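Local coordinates for protein SidF, inhibitor of growth family, member 3 (Legionella pneumophila subsp. pneumophila, PDB 4FYE) that acts as a phosphoinositide phosphatase, probably removing the 3-phosphate from the inositol head groups of membrane phosphatidylinositol phosphates, at residues A[80-85]-A[153-158]; A[247-252]-A[659-664]; A[342-347]-A[402-407]; A[653-658]-A[719-724]. The protein carries 1 engineered substitution. One frame throughout, in Å; residues are numbered along the deposited sequence.

From the N terminus, contact 1 comes first: it closes a mostly helical loop by joining helices 71-92 and 136-163. Contact 2 then opens at strand 247-254 of the six-stranded sheet and closes some 400 residues later on helix 652-668. Contact 3 opens and closes within that long loop, tying helix 335-349 to strand 402-416 of the four-stranded sheet. Contact 4 starts on helix 652-668 before contact 2 has closed, so the two cross; it ends in the loop ahead of helix 733-741. Contacts 2 and 4 touch, M249 SD lying 3.9 Å from A657 CB, whereas the centres of contacts 1 and 3 are about 46 Å apart.

Contact 1: A[80-85]-A[153-158]; sequences DNLVAA and QQFTQA
L82 and V83 meet F155 and T156 without a hydrogen bond between the two segments; within the first helix A84 N bonds to D80 O at 2.9 Å. The two helices, 71-92 and 136-163, run almost parallel at this point, with 9° between their directions. Their segment axes come no closer than 11.3 Å, a wide spacing that large side chains have to bridge. F155 and L82 span it from opposite directions. The phenylalanine CG stands anti to the backbone N (chi1 165°), which carries the ring across toward the other helix. L82 reaches back, and its CD1 comes to 3.6 Å from F155 CE2, approaching the ring obliquely. The same methyl also touches T156, 3.9 Å from T156 CB, where the two side chains cross at about a right angle. V83 meets the ring differently: V83 CG2 lies in the ring plane at its edge, 3.9 Å from F155 CZ. The leucine methyl and the valine methyl therefore address neighbouring ring atoms, one obliquely and one edge-on. Helix 98-119 completes the cluster, with I105 and A109 packed on V83 and F112 meeting the F155 ring at about 55°. Polar ties of helix 71-92 lie elsewhere, D80 forming a salt bridge with K113 and N81 bonding to A31 and G713. The three helices thus share a phenyl-centred apolar junction. Between these two segments cohesion comes from carbon-to-carbon packing, which imposes little directionality.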
loop_
_atom_site.group_PDB
_atom_site.type_symbol
_atom_site.label_atom_id
_atom_site.label_comp_id
_atom_site.label_asym_id
_atom_site.label_seq_id
_atom_site.Cartn_x
_atom_site.Cartn_y
_atom_site.Cartn_z
ATOM N N ASP A 80 -17.260 21.342 -3.604
ATOM C CA ASP A 80 -18.392 20.453 -3.449
ATOM C C ASP A 80 -18.163 19.526 -2.295
ATOM O O ASP A 80 -19.106 19.230 -1.551
ATOM C CB ASP A 80 -18.601 19.584 -4.716
ATOM C CG ASP A 80 -19.101 20.390 -5.925
ATOM O OD1 ASP A 80 -19.595 21.540 -5.763
ATOM O OD2 ASP A 80 -18.989 19.877 -7.066
ATOM N N ASN A 81 -16.924 19.045 -2.172
ATOM C CA ASN A 81 -16.607 18.043 -1.161
ATOM C C ASN A 81 -16.613 18.691 0.239
ATOM O O ASN A 81 -17.096 18.109 1.161
ATOM C CB ASN A 81 -15.320 17.270 -1.468
ATOM C CG ASN A 81 -15.453 16.315 -2.691
ATOM O OD1 ASN A 81 -16.511 15.791 -2.976
ATOM N ND2 ASN A 81 -14.364 16.092 -3.394
ATOM N N LEU A 82 -16.159 19.927 0.362
ATOM C CA LEU A 82 -16.257 20.637 1.619
ATOM C C LEU A 82 -17.748 20.974 1.893
ATOM O O LEU A 82 -18.239 20.851 3.049
ATOM C CB LEU A 82 -15.399 21.912 1.555
ATOM C CG LEU A 82 -15.002 22.729 2.795
ATOM C CD1 LEU A 82 -14.957 24.250 2.535
ATOM C CD2 LEU A 82 -15.927 22.456 3.949
ATOM N N VAL A 83 -18.479 21.372 0.846
ATOM C CA VAL A 83 -19.918 21.700 1.024
ATOM C C VAL A 83 -20.639 20.528 1.581
ATOM O O VAL A 83 -21.491 20.704 2.427
ATOM C CB VAL A 83 -20.644 22.075 -0.261
ATOM C CG1 VAL A 83 -22.156 21.835 -0.126
ATOM C CG2 VAL A 83 -20.382 23.535 -0.550
ATOM N N ALA A 84 -20.280 19.329 1.126
ATOM C CA ALA A 84 -20.935 18.110 1.622
ATOM C C ALA A 84 -20.591 17.898 3.112
ATOM O O ALA A 84 -21.477 17.744 3.930
ATOM C CB ALA A 84 -20.569 16.886 0.772
ATOM N N ALA A 85 -19.320 17.962 3.486
ATOM C CA ALA A 85 -18.952 17.866 4.900
ATOM C C ALA A 85 -19.741 18.882 5.734
ATOM O O ALA A 85 -20.273 18.572 6.810
ATOM C CB ALA A 85 -17.445 18.130 5.025
ATOM N N GLN A 153 -9.323 29.798 0.192
ATOM C CA GLN A 153 -9.198 30.200 1.588
ATOM C C GLN A 153 -10.347 31.085 1.967
ATOM O O GLN A 153 -10.971 30.867 3.013
ATOM C CB GLN A 153 -7.869 30.886 1.901
ATOM C CG GLN A 153 -6.798 29.817 1.991
ATOM C CD GLN A 153 -5.404 30.287 1.583
ATOM O OE1 GLN A 153 -5.199 31.443 1.167
ATOM N NE2 GLN A 153 -4.427 29.389 1.721
ATOM N N GLN A 154 -10.673 32.070 1.135
ATOM C CA GLN A 154 -11.853 32.901 1.459
ATOM C C GLN A 154 -13.142 32.042 1.515
ATOM O O GLN A 154 -13.989 32.188 2.431
ATOM C CB GLN A 154 -11.951 34.039 0.494
ATOM C CG GLN A 154 -10.814 35.057 0.627
ATOM C CD GLN A 154 -10.800 35.949 -0.591
ATOM O OE1 GLN A 154 -11.378 35.581 -1.598
ATOM N NE2 GLN A 154 -10.184 37.133 -0.510
ATOM N N PHE A 155 -13.260 31.072 0.605
ATOM C CA PHE A 155 -14.495 30.286 0.608
ATOM C C PHE A 155 -14.628 29.472 1.889
ATOM O O PHE A 155 -15.675 29.467 2.511
ATOM C CB PHE A 155 -14.621 29.380 -0.631
ATOM C CG PHE A 155 -15.685 28.295 -0.506
ATOM C CD1 PHE A 155 -17.052 28.615 -0.431
ATOM C CD2 PHE A 155 -15.322 26.963 -0.433
ATOM C CE1 PHE A 155 -18.016 27.608 -0.320
ATOM C CE2 PHE A 155 -16.263 25.953 -0.329
ATOM C CZ PHE A 155 -17.612 26.261 -0.275
ATOM N N THR A 156 -13.568 28.757 2.247
ATOM C CA THR A 156 -13.584 27.958 3.461
ATOM C C THR A 156 -13.779 28.807 4.743
ATOM O O THR A 156 -14.513 28.427 5.622
ATOM C CB THR A 156 -12.387 26.932 3.558
ATOM O OG1 THR A 156 -11.380 27.386 4.450
ATOM C CG2 THR A 156 -11.747 26.651 2.258
ATOM N N GLN A 157 -13.160 29.970 4.843
ATOM C CA GLN A 157 -13.386 30.829 6.012
ATOM C C GLN A 157 -14.883 31.158 6.176
ATOM O O GLN A 157 -15.408 31.332 7.319
ATOM C CB GLN A 157 -12.512 32.077 5.885
ATOM C CG GLN A 157 -12.741 33.135 6.956
ATOM C CD GLN A 157 -12.460 34.558 6.458
ATOM O OE1 GLN A 157 -12.276 34.808 5.236
ATOM N NE2 GLN A 157 -12.410 35.498 7.397
ATOM N N ALA A 158 -15.571 31.211 5.034
ATOM C CA ALA A 158 -16.950 31.689 4.969
ATOM C C ALA A 158 -17.895 30.563 5.216
ATOM O O ALA A 158 -19.008 30.770 5.656
ATOM C CB ALA A 158 -17.262 32.307 3.617
#

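Contact 2: A[247-252]-A[659-664]; sequences ARMIAG and KIVGNA
A helix laid over one face of the six-stranded mixed sheet brings V661 of helix 652-668 against M249 and A251 of strand 247-254, next to the outermost strand 260-268. M249 and A251, two residues apart in the strand, turn their side chains to the helix, while I250 between them faces the other way. V661 answers with both methyls, one for each strand residue. A chi1 of -159° swings its CG1 away from the backbone N, and this methyl lies 3.4 Å from A251 CB. Its CG2, beside the backbone N, meets the end of the methionine: V661 CG2 is 3.5 Å from M249 SD. The modelled separation of V661 CG2 from M249 CE, 3.2 Å, is shorter than methyl groups normally allow, and its exact value is doubtful at this resolution. M249 runs out extended from the strand and bends only at its last torsion (chi3 87°), which places sulfur and terminal methyl together at the valine, tip to tip. The strand is held by backbone bonds to both neighbours, M249 and A251 pairing with S266 and H263, R248 and I250 with I205 and M203. On the far side from V661, R248 forms salt bridges with D265 and D311. On the helix, N663 bonds to Y605, and K659 makes a cation-pi contact with F727. Between residues 247-252 and 659-664, all three touching residues are buried and meet through apolar side chains. This contact therefore rests on dispersion and on the exclusion of water, V661 dividing its two methyls between M249 and A251.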
loop_
_atom_site.group_PDB
_atom_site.type_symbol
_atom_site.label_atom_id
_atom_site.label_comp_id
_atom_site.label_asym_id
_atom_site.label_seq_id
_atom_site.Cartn_x
_atom_site.Cartn_y
_atom_site.Cartn_z
ATOM N N ALA A 247 -6.086 -0.317 0.611
ATOM C CA ALA A 247 -6.704 -0.796 -0.590
ATOM C C ALA A 247 -5.900 -1.961 -1.168
ATOM O O ALA A 247 -4.667 -2.063 -0.974
ATOM C CB ALA A 247 -6.755 0.352 -1.622
ATOM N N ARG A 248 -6.593 -2.781 -1.931
ATOM C CA ARG A 248 -6.021 -3.914 -2.570
ATOM C C ARG A 248 -5.658 -3.366 -3.950
ATOM O O ARG A 248 -6.503 -2.773 -4.656
ATOM C CB ARG A 248 -7.088 -5.007 -2.707
ATOM C CG ARG A 248 -6.637 -6.239 -3.494
ATOM C CD ARG A 248 -5.786 -7.157 -2.538
ATOM N NE ARG A 248 -5.596 -8.414 -3.204
ATOM C CZ ARG A 248 -6.478 -9.406 -3.159
ATOM N NH1 ARG A 248 -7.553 -9.282 -2.395
ATOM N NH2 ARG A 248 -6.274 -10.514 -3.874
ATOM N N MET A 249 -4.420 -3.576 -4.332
ATOM C CA MET A 249 -3.898 -3.079 -5.591
ATOM C C MET A 249 -3.690 -4.248 -6.575
ATOM O O MET A 249 -2.922 -5.179 -6.309
ATOM C CB MET A 249 -2.588 -2.381 -5.356
ATOM C CG MET A 249 -1.925 -1.871 -6.609
ATOM S SD MET A 249 -0.723 -0.563 -6.177
ATOM C CE MET A 249 0.655 -1.630 -5.872
ATOM N N ILE A 250 -4.409 -4.202 -7.688
ATOM C CA ILE A 250 -4.325 -5.205 -8.705
ATOM C C ILE A 250 -3.944 -4.533 -10.034
ATOM O O ILE A 250 -4.502 -3.514 -10.393
ATOM C CB ILE A 250 -5.673 -5.794 -8.932
ATOM C CG1 ILE A 250 -6.322 -6.165 -7.605
ATOM C CG2 ILE A 250 -5.528 -6.983 -9.866
ATOM C CD1 ILE A 250 -5.755 -7.430 -7.010
ATOM N N ALA A 251 -3.035 -5.140 -10.786
ATOM C CA ALA A 251 -2.674 -4.629 -12.097
ATOM C C ALA A 251 -2.620 -5.818 -13.020
ATOM O O ALA A 251 -2.186 -6.887 -12.623
ATOM C CB ALA A 251 -1.318 -3.954 -12.036
ATOM N N GLY A 252 -3.088 -5.661 -14.240
ATOM C CA GLY A 252 -2.891 -6.710 -15.173
ATOM C C GLY A 252 -3.230 -6.394 -16.601
ATOM O O GLY A 252 -3.294 -5.188 -16.988
ATOM N N LYS A 659 6.425 2.631 -8.524
ATOM C CA LYS A 659 7.623 1.893 -8.915
ATOM C C LYS A 659 7.327 0.380 -8.991
ATOM O O LYS A 659 7.739 -0.310 -9.933
ATOM C CB LYS A 659 8.711 2.211 -7.877
ATOM C CG LYS A 659 9.913 2.978 -8.382
ATOM C CD LYS A 659 9.646 4.366 -8.848
ATOM C CE LYS A 659 10.935 5.082 -9.301
ATOM N NZ LYS A 659 11.261 5.061 -10.789
ATOM N N ILE A 660 6.559 -0.170 -8.055
ATOM C CA ILE A 660 6.397 -1.637 -8.047
ATOM C C ILE A 660 5.424 -2.029 -9.137
ATOM O O ILE A 660 5.655 -3.019 -9.836
ATOM C CB ILE A 660 5.816 -2.099 -6.702
ATOM C CG1 ILE A 660 6.858 -1.904 -5.612
ATOM C CG2 ILE A 660 5.373 -3.542 -6.759
ATOM C CD1 ILE A 660 6.231 -1.658 -4.259
ATOM N N VAL A 661 4.319 -1.277 -9.295
ATOM C CA VAL A 661 3.319 -1.699 -10.247
ATOM C C VAL A 661 3.935 -1.507 -11.625
ATOM O O VAL A 661 3.763 -2.352 -12.478
ATOM C CB VAL A 661 1.988 -0.903 -10.205
ATOM C CG1 VAL A 661 0.898 -1.710 -10.829
ATOM C CG2 VAL A 661 1.542 -0.675 -8.812
ATOM N N GLY A 662 4.672 -0.412 -11.839
ATOM C CA GLY A 662 5.186 -0.106 -13.179
ATOM C C GLY A 662 6.201 -1.192 -13.539
ATOM O O GLY A 662 6.295 -1.660 -14.682
ATOM N N ASN A 663 6.964 -1.631 -12.551
ATOM C CA ASN A 663 7.950 -2.622 -12.824
ATOM C C ASN A 663 7.307 -3.946 -13.077
ATOM O O ASN A 663 7.798 -4.714 -13.918
ATOM C CB ASN A 663 8.962 -2.764 -11.676
ATOM C CG ASN A 663 9.873 -3.936 -11.897
ATOM O OD1 ASN A 663 10.857 -3.843 -12.636
ATOM N ND2 ASN A 663 9.495 -5.078 -11.351
ATOM N N ALA A 664 6.228 -4.242 -12.344
ATOM C CA ALA A 664 5.459 -5.494 -12.622
ATOM C C ALA A 664 4.889 -5.524 -14.071
ATOM O O ALA A 664 4.957 -6.564 -14.784
ATOM C CB ALA A 664 4.319 -5.626 -11.619
#

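Contact 3: A[342-347]-A[402-407]; sequences LIKLYV and TEVETA
V347 and K344 of helix 335-349 rest on V404 and T406 of strand 402-416, which pairs with strand 391-399 in a beta hairpin of the four-stranded mixed sheet. Helix and strand run nearly parallel here, their segment axes 9.2 Å apart at closest approach, and V404 and T406 turn from the same strand face to the helix. V347 carries most of the helix side of the contact. With its CG1 anti to the backbone N (chi1 169°), that methyl is sent outward to the threonine, which it crosses obliquely, lying 3.4 Å from T406 CG2. In V404 a chi1 of -61° sets CG1 anti to the carbonyl carbon and leaves CG2 in the tight place between backbone N and carbonyl carbon, from where V404 CG2 comes to 4.0 Å from V347 CG1. The other methyl serves a different partner: V404 CG1 packs on the CG methylene of the lysine, 3.8 Å from K344 CG. That lysine leaves its backbone with CG anti to the N and stays extended along its whole chain, so the aliphatic base does the touching while the ammonium end leads away; the two side chains cross at about a right angle. The hairpin itself is held by backbone bonds of V404 to I396 and T406 to I394, and by a hydroxyl pair between T402 and T398. T406 is modelled almost eclipsed, with a first torsion of -8°, a strained value that is uncertain at this resolution; as modelled, it presents both branches to the same valine methyl. One of them is polar, yet it meets carbon across the contact: T406 OG1 sits 3.3 Å from V347 CG1.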
loop_
_atom_site.group_PDB
_atom_site.type_symbol
_atom_site.label_atom_id
_atom_site.label_comp_id
_atom_site.label_asym_id
_atom_site.label_seq_id
_atom_site.Cartn_x
_atom_site.Cartn_y
_atom_site.Cartn_z
ATOM N N LEU A 342 -17.758 -24.073 0.547
ATOM C CA LEU A 342 -16.367 -24.348 0.283
ATOM C C LEU A 342 -15.447 -23.573 1.214
ATOM O O LEU A 342 -14.515 -24.152 1.746
ATOM C CB LEU A 342 -16.047 -23.973 -1.157
ATOM C CG LEU A 342 -16.094 -25.081 -2.206
ATOM C CD1 LEU A 342 -16.598 -26.412 -1.653
ATOM C CD2 LEU A 342 -16.829 -24.617 -3.453
ATOM N N ILE A 343 -15.708 -22.286 1.437
ATOM C CA ILE A 343 -14.789 -21.491 2.246
ATOM C C ILE A 343 -14.823 -21.957 3.680
ATOM O O ILE A 343 -13.782 -22.178 4.319
ATOM C CB ILE A 343 -15.081 -20.006 2.147
ATOM C CG1 ILE A 343 -14.680 -19.546 0.763
ATOM C CG2 ILE A 343 -14.291 -19.209 3.209
ATOM C CD1 ILE A 343 -15.163 -18.118 0.452
ATOM N N LYS A 344 -16.037 -22.175 4.153
ATOM C CA LYS A 344 -16.253 -22.669 5.491
ATOM C C LYS A 344 -15.574 -24.032 5.733
ATOM O O LYS A 344 -14.915 -24.211 6.718
ATOM C CB LYS A 344 -17.758 -22.758 5.808
ATOM C CG LYS A 344 -17.978 -23.301 7.215
ATOM C CD LYS A 344 -19.338 -23.906 7.493
ATOM C CE LYS A 344 -19.189 -24.832 8.686
ATOM N NZ LYS A 344 -20.499 -25.006 9.369
ATOM N N LEU A 345 -15.748 -24.976 4.828
ATOM C CA LEU A 345 -15.129 -26.275 5.004
ATOM C C LEU A 345 -13.618 -26.148 4.884
ATOM O O LEU A 345 -12.902 -26.758 5.632
ATOM C CB LEU A 345 -15.677 -27.294 3.990
ATOM C CG LEU A 345 -17.083 -27.829 4.326
ATOM C CD1 LEU A 345 -17.775 -28.573 3.182
ATOM C CD2 LEU A 345 -17.121 -28.706 5.576
ATOM N N TYR A 346 -13.142 -25.307 3.969
ATOM C CA TYR A 346 -11.739 -25.105 3.772
ATOM C C TYR A 346 -11.102 -24.631 5.066
ATOM O O TYR A 346 -9.994 -25.133 5.453
ATOM C CB TYR A 346 -11.446 -24.133 2.620
ATOM C CG TYR A 346 -9.970 -23.702 2.566
ATOM C CD1 TYR A 346 -8.958 -24.623 2.321
ATOM C CD2 TYR A 346 -9.605 -22.434 2.799
ATOM C CE1 TYR A 346 -7.620 -24.251 2.305
ATOM C CE2 TYR A 346 -8.291 -22.047 2.777
ATOM C CZ TYR A 346 -7.299 -22.972 2.547
ATOM O OH TYR A 346 -5.957 -22.602 2.542
ATOM N N VAL A 347 -11.788 -23.677 5.722
ATOM C CA VAL A 347 -11.232 -22.999 6.884
ATOM C C VAL A 347 -11.214 -23.952 8.076
ATOM O O VAL A 347 -10.266 -23.956 8.862
ATOM C CB VAL A 347 -12.039 -21.726 7.286
ATOM C CG1 VAL A 347 -11.567 -21.236 8.654
ATOM C CG2 VAL A 347 -11.879 -20.635 6.253
ATOM N N THR A 402 -22.670 -14.411 6.175
ATOM C CA THR A 402 -22.091 -15.558 6.891
ATOM C C THR A 402 -20.607 -15.348 7.123
ATOM O O THR A 402 -19.893 -14.882 6.247
ATOM C CB THR A 402 -22.194 -16.875 6.075
ATOM O OG1 THR A 402 -21.741 -16.631 4.729
ATOM C CG2 THR A 402 -23.627 -17.471 6.069
ATOM N N GLU A 403 -20.134 -15.777 8.273
ATOM C CA GLU A 403 -18.719 -15.687 8.546
ATOM C C GLU A 403 -18.298 -16.835 9.455
ATOM O O GLU A 403 -19.151 -17.482 10.040
ATOM C CB GLU A 403 -18.421 -14.347 9.194
ATOM C CG GLU A 403 -19.136 -14.216 10.522
ATOM C CD GLU A 403 -19.090 -12.824 11.116
ATOM O OE1 GLU A 403 -19.274 -12.722 12.334
ATOM O OE2 GLU A 403 -18.899 -11.831 10.396
ATOM N N VAL A 404 -16.995 -17.095 9.564
ATOM C CA VAL A 404 -16.469 -18.122 10.478
ATOM C C VAL A 404 -15.281 -17.593 11.224
ATOM O O VAL A 404 -14.618 -16.661 10.754
ATOM C CB VAL A 404 -16.118 -19.442 9.718
ATOM C CG1 VAL A 404 -17.394 -20.004 9.067
ATOM C CG2 VAL A 404 -15.046 -19.230 8.644
ATOM N N GLU A 405 -14.977 -18.185 12.368
ATOM C CA GLU A 405 -13.861 -17.701 13.176
ATOM C C GLU A 405 -12.720 -18.711 13.109
ATOM O O GLU A 405 -12.992 -19.889 13.156
ATOM C CB GLU A 405 -14.323 -17.515 14.635
ATOM C CG GLU A 405 -14.975 -16.158 14.928
ATOM C CD GLU A 405 -14.703 -15.666 16.357
ATOM O OE1 GLU A 405 -13.974 -14.652 16.512
ATOM O OE2 GLU A 405 -15.201 -16.289 17.335
ATOM N N THR A 406 -11.467 -18.264 13.006
ATOM C CA THR A 406 -10.325 -19.167 12.983
ATOM C C THR A 406 -9.084 -18.516 13.540
ATOM O O THR A 406 -8.840 -17.332 13.343
ATOM C CB THR A 406 -9.731 -19.348 11.561
ATOM O OG1 THR A 406 -10.535 -18.730 10.566
ATOM C CG2 THR A 406 -9.395 -20.754 11.256
ATOM N N ALA A 407 -8.214 -19.335 14.068
ATOM C CA ALA A 407 -6.849 -18.917 14.331
ATOM C C ALA A 407 -6.166 -18.733 12.981
ATOM O O ALA A 407 -6.519 -19.452 12.068
ATOM C CB ALA A 407 -6.147 -19.992 15.167
#

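Contact 4: A[653-658]-A[719-724]; sequences GQRLAQ and FEIQDK
Arginine-on-phenylalanine packing, R655 against F719, joins helix 652-668 to the irregular loop between helices 701-712 and 733-741. The helix starts just beyond strand 641-645, and G653 N bonds to S646 OG; the intervening turn is consistent with the CX5R phosphate-binding loop of cysteine-dependent phosphatases, S646 probably being the engineered replacement of the cysteine. R655 meets the phenylalanine with its methylenes. R655 CG lies 3.6 Å from F719 CD2, placed obliquely to the ring, and equally near F719 CB; R655 CD is 3.8 Å from F719 CB. Two successive bends (chi2 -48°, chi3 -49°) fold the arginine chain, and its guanidinium plane ends up turned 68° from the phenyl plane. The charged group thus does not stack on this ring. R655 NH1 passes I721 at a looser 4.4 Å from its CD1. The guanidinium of R655 is engaged beyond residues 719-724: R655 NH2 forms a salt bridge with D729, and F727 contributes a cation-pi contact. F719 in turn meets F625 edge-to-face. The arginine is therefore divided by chemistry, its methylenes packed against F719 and its charge paired with a carboxylate. Burying such a cation is costly, and the D729 bridge with the F727 ring would offset that cost, fixing the loop to the helix through both halves of one side chain.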
loop_
_atom_site.group_PDB
_atom_site.type_symbol
_atom_site.label_atom_id
_atom_site.label_comp_id
_atom_site.label_asym_id
_atom_site.label_seq_id
_atom_site.Cartn_x
_atom_site.Cartn_y
_atom_site.Cartn_z
ATOM N N GLY A 653 4.279 6.622 -0.115
ATOM C CA GLY A 653 3.837 5.222 -0.344
ATOM C C GLY A 653 3.260 5.005 -1.718
ATOM O O GLY A 653 3.513 3.971 -2.364
ATOM N N GLN A 654 2.492 5.975 -2.199
ATOM C CA GLN A 654 2.003 5.939 -3.590
ATOM C C GLN A 654 3.124 5.885 -4.635
ATOM O O GLN A 654 2.978 5.230 -5.700
ATOM C CB GLN A 654 1.179 7.212 -3.928
ATOM C CG GLN A 654 -0.179 7.250 -3.268
ATOM C CD GLN A 654 -0.854 5.907 -3.414
ATOM O OE1 GLN A 654 -1.248 5.515 -4.496
ATOM N NE2 GLN A 654 -0.934 5.174 -2.324
ATOM N N ARG A 655 4.194 6.625 -4.386
ATOM C CA ARG A 655 5.289 6.615 -5.317
ATOM C C ARG A 655 6.042 5.256 -5.277
ATOM O O ARG A 655 6.518 4.772 -6.306
ATOM C CB ARG A 655 6.299 7.741 -5.074
ATOM C CG ARG A 655 5.871 9.204 -4.942
ATOM C CD ARG A 655 4.916 9.958 -5.910
ATOM N NE ARG A 655 5.149 9.886 -7.296
ATOM C CZ ARG A 655 5.142 10.896 -8.194
ATOM N NH1 ARG A 655 4.961 12.160 -7.891
ATOM N NH2 ARG A 655 5.331 10.597 -9.490
ATOM N N LEU A 656 6.161 4.640 -4.097
ATOM C CA LEU A 656 6.700 3.328 -4.056
ATOM C C LEU A 656 5.719 2.391 -4.829
ATOM O O LEU A 656 6.182 1.566 -5.651
ATOM C CB LEU A 656 6.905 2.884 -2.604
ATOM C CG LEU A 656 7.456 1.470 -2.525
ATOM C CD1 LEU A 656 8.900 1.239 -3.096
ATOM C CD2 LEU A 656 7.320 1.080 -1.087
ATOM N N ALA A 657 4.395 2.512 -4.602
ATOM C CA ALA A 657 3.446 1.634 -5.342
ATOM C C ALA A 657 3.593 1.804 -6.863
ATOM O O ALA A 657 3.483 0.815 -7.631
ATOM C CB ALA A 657 1.993 1.850 -4.888
ATOM N N GLN A 658 3.920 3.032 -7.302
ATOM C CA GLN A 658 4.099 3.338 -8.721
ATOM C C GLN A 658 5.328 2.610 -9.268
ATOM O O GLN A 658 5.317 2.084 -10.378
ATOM C CB GLN A 658 4.319 4.864 -8.920
ATOM C CG GLN A 658 4.892 5.248 -10.305
ATOM C CD GLN A 658 5.088 6.795 -10.605
ATOM O OE1 GLN A 658 5.645 7.160 -11.672
ATOM N NE2 GLN A 658 4.686 7.668 -9.706
ATOM N N PHE A 719 4.561 14.162 -2.762
ATOM C CA PHE A 719 5.977 13.777 -2.650
ATOM C C PHE A 719 6.992 14.763 -3.300
ATOM O O PHE A 719 6.865 15.077 -4.468
ATOM C CB PHE A 719 6.191 12.408 -3.276
ATOM C CG PHE A 719 7.654 11.981 -3.294
ATOM C CD1 PHE A 719 8.350 11.799 -2.089
ATOM C CD2 PHE A 719 8.342 11.791 -4.505
ATOM C CE1 PHE A 719 9.678 11.423 -2.091
ATOM C CE2 PHE A 719 9.660 11.394 -4.487
ATOM C CZ PHE A 719 10.328 11.210 -3.297
ATOM N N GLU A 720 8.035 15.192 -2.586
ATOM C CA GLU A 720 9.035 16.041 -3.237
ATOM C C GLU A 720 10.039 15.215 -3.962
ATOM O O GLU A 720 10.866 14.538 -3.337
ATOM C CB GLU A 720 9.734 16.897 -2.242
ATOM C CG GLU A 720 8.824 17.976 -1.716
ATOM C CD GLU A 720 9.427 18.691 -0.523
ATOM O OE1 GLU A 720 8.742 18.723 0.530
ATOM O OE2 GLU A 720 10.584 19.188 -0.638
ATOM N N ILE A 721 9.992 15.269 -5.291
ATOM C CA ILE A 721 10.910 14.477 -6.070
ATOM C C ILE A 721 12.353 14.872 -5.689
ATOM O O ILE A 721 12.623 16.054 -5.530
ATOM C CB ILE A 721 10.615 14.582 -7.574
ATOM C CG1 ILE A 721 9.242 13.930 -7.865
ATOM C CG2 ILE A 721 11.696 13.879 -8.360
ATOM C CD1 ILE A 721 8.590 14.371 -9.192
ATOM N N GLN A 722 13.236 13.877 -5.507
ATOM C CA GLN A 722 14.603 14.102 -5.060
ATOM C C GLN A 722 15.550 14.132 -6.203
ATOM O O GLN A 722 16.491 14.883 -6.165
ATOM C CB GLN A 722 15.084 12.999 -4.110
ATOM C CG GLN A 722 14.420 13.089 -2.730
ATOM C CD GLN A 722 14.544 14.449 -2.095
ATOM O OE1 GLN A 722 13.575 15.188 -2.027
ATOM N NE2 GLN A 722 15.735 14.792 -1.633
ATOM N N ASP A 723 15.344 13.239 -7.172
ATOM C CA ASP A 723 16.065 13.248 -8.428
ATOM C C ASP A 723 15.095 13.111 -9.663
ATOM O O ASP A 723 14.368 12.094 -9.809
ATOM C CB ASP A 723 17.109 12.140 -8.404
ATOM C CG ASP A 723 17.826 12.009 -9.717
ATOM O OD1 ASP A 723 17.359 12.646 -10.706
ATOM O OD2 ASP A 723 18.818 11.251 -9.795
ATOM N N LYS A 724 15.083 14.130 -10.538
ATOM C CA LYS A 724 13.924 14.342 -11.434
ATOM C C LYS A 724 13.910 13.205 -12.496
ATOM O O LYS A 724 12.895 12.851 -13.062
ATOM C CB LYS A 724 13.930 15.721 -12.094
ATOM C CG LYS A 724 15.125 15.887 -12.997
ATOM C CD LYS A 724 15.075 17.165 -13.818
ATOM C CE LYS A 724 16.149 17.058 -14.916
ATOM N NZ LYS A 724 16.362 18.227 -15.813
#